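Local coordinates for protein protease Do-like 8, chloroplastic (Arabidopsis thaliana, PDB 4IC6) that probably acts as a serine endopeptidase of chloroplast thylakoids, an HtrA-type (Deg) protease of family S1C in which a trypsin-like barrel domain is followed by a PDZ domain, at residues A[312-317]-A[326-331]; A[342-345]-A[350-353]. The protein carries 1 engineered substitution. All blocks are in the same frame, centred on the assembly; numbering follows the deposited sequence.

Contact 1: residues A[312-317]-A[326-331]; sequences VAVDDK and MKILDE
Val314 and Lys317 meet Ile328 and Leu329 through carbon alone; no hydrogen bond passes between 312-317 and 326-331. Val314 sits at the end of a strand and aims its side chain at the helix. Its two methyls straddle the tip of Leu329: CG1 and CG2 of Val314 each lie 4.3 Å from Leu329 CD2, so that this methyl of the leucine sits in front of the fork of the valine. Beside this, Ile328 CG2 comes in over the valine stem, 4.2 Å from Val314 CB. The isoleucine torsion sets that up, since CG2 lies opposite the backbone N and reaches out from the helix toward the strand.

The second kind of packing uses the aliphatic length of a lysine. Lys317 runs past Ile328 in the opposite sense to the isoleucine, and Lys317 CD rests 3.8 Å from Ile328 CG2. A bend at chi3 (97°) then carries the amino end beyond the apolar patch. Ile328 CG2 is thus shared by Val314 and the lysine chain.

Val314 and Lys317 are held side by side by the backbone. The type II' turn from Val314 to Lys317 has its own closing bond, Lys317 N to Val314 O, only weak at 3.3 Å; Val314 N to Lys317 O, 3.0 Å, is the firmer bond of the pair. Asp315, at the first corner, has positive phi (65°), and its carboxylate bonds Tyr332 OH and Thr339 N, tying the turn to the chain after the helix.

In the PDZ domain, helix 322-329 here covers the end of strand 310-314. Val338 of strand 337-344 and Tyr332 add to the packing round Val314, while Val319 backs Ile328. Glu331, at the close of 326-331, makes a salt bridge with Lys243 of helix 238-251.

Contact 2: residues A[342-345]-A[350-353]; sequences IKRG and ELKI
Arg344 NH2 is hydrogen-bonded to the backbone carbonyl Gly293 O, and the same nitrogen approaches Leu351 CD1 at 4.2 Å. The methyl comes up obliquely to the guanidinium, and the arginine and leucine side chains cross at about a right angle. The Gly293 bond helps fix the rotation of the guanidinium, and the arginine reaches it by leaving its strand with CG opposite the backbone N (chi1 178°) and turning at chi3. The arginine stands out from its strand, and Ile342, two residues earlier, leans toward it: Ile342 CD1 lies 4.2 Å from Arg344 NE.

Ile342 and Leu351 make the apolar part of the contact. Their ends meet methyl to methyl, Ile342 CD1 to Leu351 CD1, at 3.9 Å, with the two chains slanting across one another; Leu351 CG follows at 4.3 Å from Ile342 CD1. Leu351 CD1 therefore touches both a methyl and a nitrogen of the guanidinium, and the arginine borders the apolar pair at its end nearer the hairpin turn. Ile342 is buried and also rests against Ile311 and Asp309, while Leu351 leans on Leu294 and Arg344 on His295.

The backbone explains why the pairing is diagonal. Ile342 shares backbone hydrogen bonds with Leu349 and Leu351 with Leu340, so neither residue of the touching pair is the other's direct partner across the strands, and no backbone bond joins 342-345 to 350-353. Glu350 comes nearest Ile342 in the main chain, with 5.9 Å between Glu350 CA and Ile342 CA, but turns its side chain away.

This is the cross-strand packing of an antiparallel beta hairpin, here strands 337-344 and 347-357 of the PDZ sheet, well away from the protease active site.

Coming from the N terminus, through the protease barrels and into the PDZ domain, the chain runs along strand 310-314, turns, and passes through helix 322-329; contact 1 closes that loop by laying the helix back on the strand. It then enters strand 337-344, reverses, and returns as strand 347-357, where contact 2 closes a tighter loop. The two loops are in series, neither nesting nor crossing. The centres of contact 1 and contact 2 lie about 13 Å apart; their nearest atoms are about 4 Å apart, without touching. In the PDZ sheet strands 310-314 and 337-344 are neighbours, so one contact fastens a helix to the sheet and the other packs its hairpin.

Contact 1: residues A[312-317]-A[326-331]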
loop_
_atom_site.group_PDB
_atom_site.type_symbol
_atom_site.label_atom_id
_atom_site.label_comp_id
_atom_site.label_asym_id
_atom_site.label_seq_id
_atom_site.Cartn_x
_atom_site.Cartn_y
_atom_site.Cartn_z
ATOM N N VAL A 312 24.127 34.312 -10.355
ATOM C CA VAL A 312 23.296 35.131 -11.244
ATOM C C VAL A 312 23.955 35.338 -12.604
ATOM O O VAL A 312 23.286 35.651 -13.595
ATOM C CB VAL A 312 22.920 36.490 -10.598
ATOM C CG1 VAL A 312 22.098 36.267 -9.324
ATOM C CG2 VAL A 312 24.161 37.317 -10.295
ATOM N N ALA A 313 25.264 35.117 -12.658
ATOM C CA ALA A 313 26.007 35.282 -13.897
ATOM C C ALA A 313 27.266 34.404 -13.935
ATOM O O ALA A 313 27.980 34.288 -12.944
ATOM C CB ALA A 313 26.387 36.750 -14.079
ATOM N N VAL A 314 27.534 33.806 -15.089
ATOM C CA VAL A 314 28.824 33.162 -15.320
ATOM C C VAL A 314 29.677 34.051 -16.217
ATOM O O VAL A 314 29.398 34.195 -17.412
ATOM C CB VAL A 314 28.670 31.770 -15.957
ATOM C CG1 VAL A 314 30.047 31.187 -16.314
ATOM C CG2 VAL A 314 27.917 30.845 -15.022
ATOM N N ASP A 315 30.731 34.626 -15.647
ATOM C CA ASP A 315 31.498 35.632 -16.360
ATOM C C ASP A 315 30.565 36.827 -16.555
ATOM O O ASP A 315 30.238 37.537 -15.600
ATOM C CB ASP A 315 31.981 35.092 -17.716
ATOM C CG ASP A 315 33.086 34.051 -17.579
ATOM O OD1 ASP A 315 33.800 34.088 -16.558
ATOM O OD2 ASP A 315 33.244 33.198 -18.489
ATOM N N ASP A 316 30.114 37.020 -17.791
ATOM C CA ASP A 316 29.206 38.114 -18.110
ATOM C C ASP A 316 27.753 37.643 -18.192
ATOM O O ASP A 316 26.852 38.288 -17.658
ATOM C CB ASP A 316 29.629 38.795 -19.412
ATOM N N LYS A 317 27.547 36.507 -18.854
ATOM C CA LYS A 317 26.214 36.019 -19.223
ATOM C C LYS A 317 25.304 35.654 -18.053
ATOM O O LYS A 317 25.647 34.800 -17.233
ATOM C CB LYS A 317 26.341 34.834 -20.191
ATOM C CG LYS A 317 27.334 33.769 -19.747
ATOM C CD LYS A 317 27.714 32.822 -20.884
ATOM C CE LYS A 317 29.018 33.241 -21.552
ATOM N NZ LYS A 317 29.486 32.219 -22.534
ATOM N N MET A 326 23.439 25.132 -15.821
ATOM C CA MET A 326 23.946 23.886 -16.392
ATOM C C MET A 326 24.160 24.022 -17.895
ATOM O O MET A 326 25.231 23.697 -18.415
ATOM C CB MET A 326 22.988 22.732 -16.102
ATOM C CG MET A 326 22.647 22.572 -14.626
ATOM S SD MET A 326 24.141 22.480 -13.619
ATOM C CE MET A 326 24.577 20.757 -13.802
ATOM N N LYS A 327 23.138 24.501 -18.593
ATOM C CA LYS A 327 23.233 24.709 -20.033
ATOM C C LYS A 327 24.424 25.593 -20.398
ATOM O O LYS A 327 25.164 25.298 -21.335
ATOM C CB LYS A 327 21.931 25.316 -20.576
ATOM C CG LYS A 327 21.332 24.544 -21.738
ATOM C CD LYS A 327 19.810 24.590 -21.708
ATOM C CE LYS A 327 19.302 26.015 -21.834
ATOM N NZ LYS A 327 17.857 26.130 -21.488
ATOM N N ILE A 328 24.614 26.673 -19.652
ATOM C CA ILE A 328 25.708 27.596 -19.929
ATOM C C ILE A 328 27.062 26.927 -19.715
ATOM O O ILE A 328 27.979 27.068 -20.532
ATOM C CB ILE A 328 25.616 28.856 -19.050
ATOM C CG1 ILE A 328 24.483 29.765 -19.544
ATOM C CG2 ILE A 328 26.923 29.614 -19.063
ATOM C CD1 ILE A 328 23.958 30.736 -18.499
ATOM N N LEU A 329 27.185 26.202 -18.608
ATOM C CA LEU A 329 28.445 25.547 -18.270
ATOM C C LEU A 329 28.815 24.481 -19.287
ATOM O O LEU A 329 29.994 24.303 -19.604
ATOM C CB LEU A 329 28.382 24.951 -16.861
ATOM C CG LEU A 329 28.300 26.022 -15.768
ATOM C CD1 LEU A 329 28.174 25.399 -14.390
ATOM C CD2 LEU A 329 29.524 26.923 -15.842
ATOM N N ASP A 330 27.808 23.779 -19.803
ATOM C CA ASP A 330 28.034 22.690 -20.753
ATOM C C ASP A 330 28.737 23.135 -22.045
ATOM O O ASP A 330 29.159 22.294 -22.843
ATOM C CB ASP A 330 26.724 21.977 -21.075
ATOM N N GLU A 331 28.865 24.447 -22.247
ATOM C CA GLU A 331 29.515 24.969 -23.450
ATOM C C GLU A 331 30.961 25.393 -23.198
ATOM O O GLU A 331 31.715 25.670 -24.137
ATOM C CB GLU A 331 28.702 26.113 -24.069
ATOM C CG GLU A 331 27.534 25.648 -24.953
ATOM C CD GLU A 331 27.954 25.365 -26.394
ATOM O OE1 GLU A 331 28.348 26.320 -27.099
ATOM O OE2 GLU A 331 27.887 24.190 -26.824
#

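Contact 2: residues A[342-345]-A[350-353]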
loop_
_atom_site.group_PDB
_atom_site.type_symbol
_atom_site.label_atom_id
_atom_site.label_comp_id
_atom_site.label_asym_id
_atom_site.label_seq_id
_atom_site.Cartn_x
_atom_site.Cartn_y
_atom_site.Cartn_z
ATOM N N ILE A 342 27.763 36.382 -7.820
ATOM C CA ILE A 342 26.860 35.761 -6.858
ATOM C C ILE A 342 26.165 36.746 -5.908
ATOM O O ILE A 342 26.727 37.784 -5.546
ATOM C CB ILE A 342 27.575 34.687 -6.016
ATOM C CG1 ILE A 342 28.583 35.331 -5.070
ATOM C CG2 ILE A 342 28.254 33.631 -6.921
ATOM C CD1 ILE A 342 28.902 34.466 -3.861
ATOM N N LYS A 343 24.947 36.392 -5.503
ATOM C CA LYS A 343 24.215 37.114 -4.468
ATOM C C LYS A 343 24.384 36.375 -3.146
ATOM O O LYS A 343 23.928 35.243 -2.994
ATOM C CB LYS A 343 22.728 37.201 -4.826
ATOM C CG LYS A 343 21.929 38.226 -4.013
ATOM C CD LYS A 343 21.294 39.265 -4.948
ATOM C CE LYS A 343 20.318 40.194 -4.228
ATOM N NZ LYS A 343 20.892 41.556 -3.955
ATOM N N ARG A 344 25.063 37.011 -2.198
ATOM C CA ARG A 344 25.274 36.441 -0.870
ATOM C C ARG A 344 24.451 37.259 0.126
ATOM O O ARG A 344 24.953 38.207 0.710
ATOM C CB ARG A 344 26.765 36.515 -0.505
ATOM C CG ARG A 344 27.128 35.999 0.895
ATOM C CD ARG A 344 28.630 35.657 1.041
ATOM N NE ARG A 344 29.004 34.418 0.343
ATOM C CZ ARG A 344 30.091 33.692 0.613
ATOM N NH1 ARG A 344 30.931 34.061 1.572
ATOM N NH2 ARG A 344 30.334 32.590 -0.079
ATOM N N GLY A 345 23.190 36.892 0.327
ATOM C CA GLY A 345 22.304 37.717 1.137
ATOM C C GLY A 345 21.929 38.978 0.377
ATOM O O GLY A 345 21.254 38.910 -0.648
ATOM N N GLU A 350 31.797 38.509 -6.239
ATOM C CA GLU A 350 32.385 37.692 -7.303
ATOM C C GLU A 350 33.382 36.655 -6.789
ATOM O O GLU A 350 34.323 36.990 -6.067
ATOM C CB GLU A 350 33.095 38.577 -8.327
ATOM C CG GLU A 350 32.184 39.469 -9.129
ATOM C CD GLU A 350 32.926 40.156 -10.253
ATOM O OE1 GLU A 350 34.169 40.255 -10.169
ATOM O OE2 GLU A 350 32.272 40.585 -11.226
ATOM N N LEU A 351 33.178 35.402 -7.186
ATOM C CA LEU A 351 34.115 34.328 -6.878
ATOM C C LEU A 351 34.524 33.647 -8.182
ATOM O O LEU A 351 33.689 33.429 -9.066
ATOM C CB LEU A 351 33.488 33.316 -5.914
ATOM C CG LEU A 351 33.120 33.817 -4.511
ATOM C CD1 LEU A 351 32.365 32.741 -3.741
ATOM C CD2 LEU A 351 34.359 34.261 -3.739
ATOM N N LYS A 352 35.809 33.331 -8.303
ATOM C CA LYS A 352 36.337 32.715 -9.515
ATOM C C LYS A 352 36.619 31.236 -9.272
ATOM O O LYS A 352 36.966 30.834 -8.159
ATOM C CB LYS A 352 37.608 33.436 -9.972
ATOM C CG LYS A 352 37.378 34.697 -10.803
ATOM C CD LYS A 352 38.718 35.341 -11.154
ATOM C CE LYS A 352 38.691 36.062 -12.499
ATOM N NZ LYS A 352 40.076 36.304 -13.020
ATOM N N ILE A 353 36.469 30.425 -10.313
ATOM C CA ILE A 353 36.601 28.983 -10.162
ATOM C C ILE A 353 36.988 28.315 -11.475
ATOM O O ILE A 353 36.546 28.710 -12.550
ATOM C CB ILE A 353 35.292 28.361 -9.613
ATOM C CG1 ILE A 353 35.489 26.893 -9.228
ATOM C CG2 ILE A 353 34.175 28.485 -10.625
ATOM C CD1 ILE A 353 34.308 26.304 -8.472
#